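Local coordinates for GH86A beta-porphyranase (Bacteroides plebeius, PDB 4AW7), which cleaves the sulfated red-algal polysaccharide porphyran at beta-1,4 linkages between beta-D-galactopyranose and alpha-L-galactopyranose-6-sulfate, at residues A[44-49]-A[65-70]. Residues are numbered along the deposited sequence; the frame is centred on the assembly and turned at random.
Sequences FNIHST and VGLGRK. With L6S (6-O-sulfo-alpha-L-galactopyranose), chain B; AAL (3,6-anhydro-alpha-L-galactopyranose), chain C.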
loop_
_atom_site.group_PDB
_atom_site.type_symbol
_atom_site.label_atom_id
_atom_site.label_comp_id
_atom_site.label_asym_id
_atom_site.label_seq_id
_atom_site.Cartn_x
_atom_site.Cartn_y
_atom_site.Cartn_z
ATOM N N PHE A 44 -1.579 -5.229 9.400
ATOM C CA PHE A 44 -0.854 -5.192 10.660
ATOM C C PHE A 44 0.182 -6.288 10.711
ATOM O O PHE A 44 -0.042 -7.362 11.292
ATOM C CB PHE A 44 -1.848 -5.201 11.842
ATOM C CG PHE A 44 -2.850 -4.087 11.747
ATOM C CD1 PHE A 44 -2.418 -2.763 11.721
ATOM C CD2 PHE A 44 -4.196 -4.333 11.537
ATOM C CE1 PHE A 44 -3.323 -1.727 11.533
ATOM C CE2 PHE A 44 -5.077 -3.293 11.379
ATOM C CZ PHE A 44 -4.622 -2.000 11.380
ATOM N N ASN A 45 1.273 -6.020 10.021
ATOM C CA ASN A 45 2.374 -6.940 9.781
ATOM C C ASN A 45 3.666 -6.225 10.138
ATOM O O ASN A 45 3.733 -5.003 10.183
ATOM C CB ASN A 45 2.403 -7.362 8.307
ATOM C CG ASN A 45 1.134 -8.076 7.892
ATOM O OD1 ASN A 45 0.696 -9.000 8.586
ATOM N ND2 ASN A 45 0.500 -7.673 6.777
ATOM N N ILE A 46 4.715 -7.023 10.319
ATOM C CA ILE A 46 6.081 -6.518 10.368
ATOM C C ILE A 46 6.875 -7.120 9.189
ATOM O O ILE A 46 6.529 -8.155 8.640
ATOM C CB ILE A 46 6.819 -6.780 11.713
ATOM C CG1 ILE A 46 6.783 -8.270 12.114
ATOM C CG2 ILE A 46 6.256 -5.900 12.773
ATOM C CD1 ILE A 46 7.667 -8.652 13.312
ATOM N N HIS A 47 7.940 -6.428 8.815
ATOM C CA HIS A 47 8.809 -6.818 7.714
ATOM C C HIS A 47 9.852 -7.813 8.232
ATOM O O HIS A 47 11.014 -7.477 8.463
ATOM C CB HIS A 47 9.461 -5.542 7.106
ATOM C CG HIS A 47 10.195 -5.802 5.835
ATOM N ND1 HIS A 47 11.456 -6.337 5.808
ATOM C CD2 HIS A 47 9.818 -5.674 4.533
ATOM C CE1 HIS A 47 11.836 -6.503 4.545
ATOM N NE2 HIS A 47 10.860 -6.108 3.740
ATOM N N SER A 48 9.371 -9.009 8.512
ATOM C CA SER A 48 10.129 -10.054 9.183
ATOM C C SER A 48 9.505 -11.385 8.910
ATOM O O SER A 48 8.315 -11.475 8.570
ATOM C CB SER A 48 10.062 -9.777 10.688
ATOM O OG SER A 48 10.813 -10.697 11.463
ATOM N N THR A 49 10.278 -12.457 9.145
ATOM C CA THR A 49 9.688 -13.784 9.338
ATOM C C THR A 49 10.214 -14.428 10.631
ATOM O O THR A 49 10.108 -15.660 10.804
ATOM C CB THR A 49 9.912 -14.717 8.149
ATOM O OG1 THR A 49 11.319 -14.882 7.930
ATOM C CG2 THR A 49 9.254 -14.184 6.874
ATOM N N VAL A 65 -0.143 -9.264 15.338
ATOM C CA VAL A 65 0.591 -8.858 14.165
ATOM C C VAL A 65 0.973 -10.108 13.345
ATOM O O VAL A 65 1.281 -11.159 13.916
ATOM C CB VAL A 65 1.839 -8.052 14.600
ATOM C CG1 VAL A 65 2.724 -7.650 13.408
ATOM C CG2 VAL A 65 1.366 -6.835 15.351
ATOM N N GLY A 66 0.982 -9.988 12.016
ATOM C CA GLY A 66 1.345 -11.050 11.084
ATOM C C GLY A 66 2.648 -10.770 10.362
ATOM O O GLY A 66 3.364 -9.792 10.624
ATOM N N LEU A 67 2.942 -11.695 9.453
ATOM C CA LEU A 67 4.159 -11.617 8.624
ATOM C C LEU A 67 3.759 -11.405 7.179
ATOM O O LEU A 67 2.624 -11.663 6.806
ATOM C CB LEU A 67 4.939 -12.935 8.750
ATOM C CG LEU A 67 5.176 -13.376 10.198
ATOM C CD1 LEU A 67 5.823 -14.776 10.118
ATOM C CD2 LEU A 67 6.006 -12.390 11.028
ATOM N N GLY A 68 4.646 -10.927 6.316
ATOM C CA GLY A 68 5.985 -10.506 6.604
ATOM C C GLY A 68 6.800 -10.606 5.344
ATOM O O GLY A 68 6.239 -10.709 4.278
ATOM N N ARG A 69 8.116 -10.534 5.456
ATOM C CA ARG A 69 8.992 -10.497 4.278
ATOM C C ARG A 69 10.372 -10.989 4.672
ATOM O O ARG A 69 10.827 -10.720 5.776
ATOM C CB ARG A 69 9.042 -9.065 3.670
ATOM C CG ARG A 69 9.627 -8.958 2.282
ATOM C CD ARG A 69 8.965 -7.876 1.522
ATOM N NE ARG A 69 9.455 -7.587 0.171
ATOM C CZ ARG A 69 10.294 -6.592 -0.128
ATOM N NH1 ARG A 69 10.943 -5.932 0.818
ATOM N NH2 ARG A 69 10.480 -6.291 -1.405
ATOM N N LYS A 70 11.016 -11.704 3.747
ATOM C CA LYS A 70 12.320 -12.274 3.973
ATOM C C LYS A 70 13.115 -12.265 2.683
ATOM O O LYS A 70 12.587 -12.639 1.651
ATOM C CB LYS A 70 12.136 -13.739 4.418
ATOM C CG LYS A 70 13.355 -14.527 4.557
ATOM C CD LYS A 70 14.035 -14.232 5.827
ATOM C CE LYS A 70 14.920 -15.413 6.280
ATOM N NZ LYS A 70 15.620 -15.001 7.560
HETATM O O1S L6S B . 13.963 -6.281 7.453
HETATM O O2S L6S B . 15.601 -5.155 8.898
HETATM O O3S L6S B . 16.234 -7.087 7.519
HETATM C C1 L6S B . 15.775 -3.878 1.909
HETATM C C2 L6S B . 17.154 -4.426 1.615
HETATM C C3 L6S B . 18.072 -4.169 2.820
HETATM C C4 L6S B . 17.441 -4.855 4.091
HETATM C C5 L6S B . 16.020 -4.307 4.272
HETATM C C6 L6S B . 15.248 -5.198 5.272
HETATM O O2 L6S B . 17.691 -3.877 0.394
HETATM O O3 L6S B . 19.401 -4.662 2.595
HETATM O O4 L6S B . 17.422 -6.273 3.866
HETATM O O5 L6S B . 15.207 -4.379 3.095
HETATM O O6 L6S B . 15.744 -4.937 6.576
HETATM S S1 L6S B . 15.335 -5.910 7.685
HETATM C C1 AAL C . 19.078 -11.444 6.421
HETATM C C2 AAL C . 18.133 -12.295 7.235
HETATM C C3 AAL C . 18.913 -13.444 7.818
HETATM C C4 AAL C . 19.489 -14.237 6.668
HETATM C C5 AAL C . 20.596 -13.294 6.268
HETATM C C6 AAL C . 21.195 -12.869 7.595
HETATM O O2 AAL C . 17.061 -12.768 6.442
HETATM O O3 AAL C . 20.070 -12.940 8.492
HETATM O O4 AAL C . 20.060 -15.469 7.137
HETATM O O5 AAL C . 20.028 -12.150 5.618
HETATM O O HOH W 1 -0.025 -11.431 7.462
HETATM O O HOH W 2 13.521 -15.147 9.472
#
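Both ring nitrogens of His-47 are hydrogen-bonded. NE2 accepts from Arg-69 NH1 at 2.9 Å, with an N-H...N angle of 161°. The bond lies nearly in both planes, although ring and guanidinium are turned 71° apart. ND1 donates to sulfate oxygen O1S of L6S at 3.0 Å, a more bent bond. Having partners at both nitrogens probably fixes which way the ring is flipped. Arg-69 CB also rests over one ring face, 3.7 Å from its centroid, a CH-pi contact. A chi1 of -171° sets the ring opposite the backbone N and carries it out to Arg-69 and the sulfate. With an alanine here, the sulfate would probably lose this donor and Arg-69 NH1 its nitrogen acceptor, though Glu-272 would still hold that NH1. NH1 salt-bridges Glu-272, the inferred nucleophile; NH2 salt-bridges Glu-142 and hydrogen-bonds Asn-145 OD1.

Strands 45-46 and 66-71 are parallel neighbours joined through helix 54-63, a beta-alpha-beta unit of the catalytic barrel. Gly-66 N donates to Phe-44 O, and Gly-66 O accepts from Ile-46 N at 3.1 Å. Arg-69 N reaches Ser-48 O at 3.3 Å, from above the carbonyl plane. A water bridges Asn-45 OD1 and Leu-67 O, while Asn-45 ND2 bonds Ser-314 O and Ser-41 O. A second water links Thr-49 OG1 to Lys-70 NZ, which also donates to O2 of the anhydrogalactose AAL at 2.9 Å.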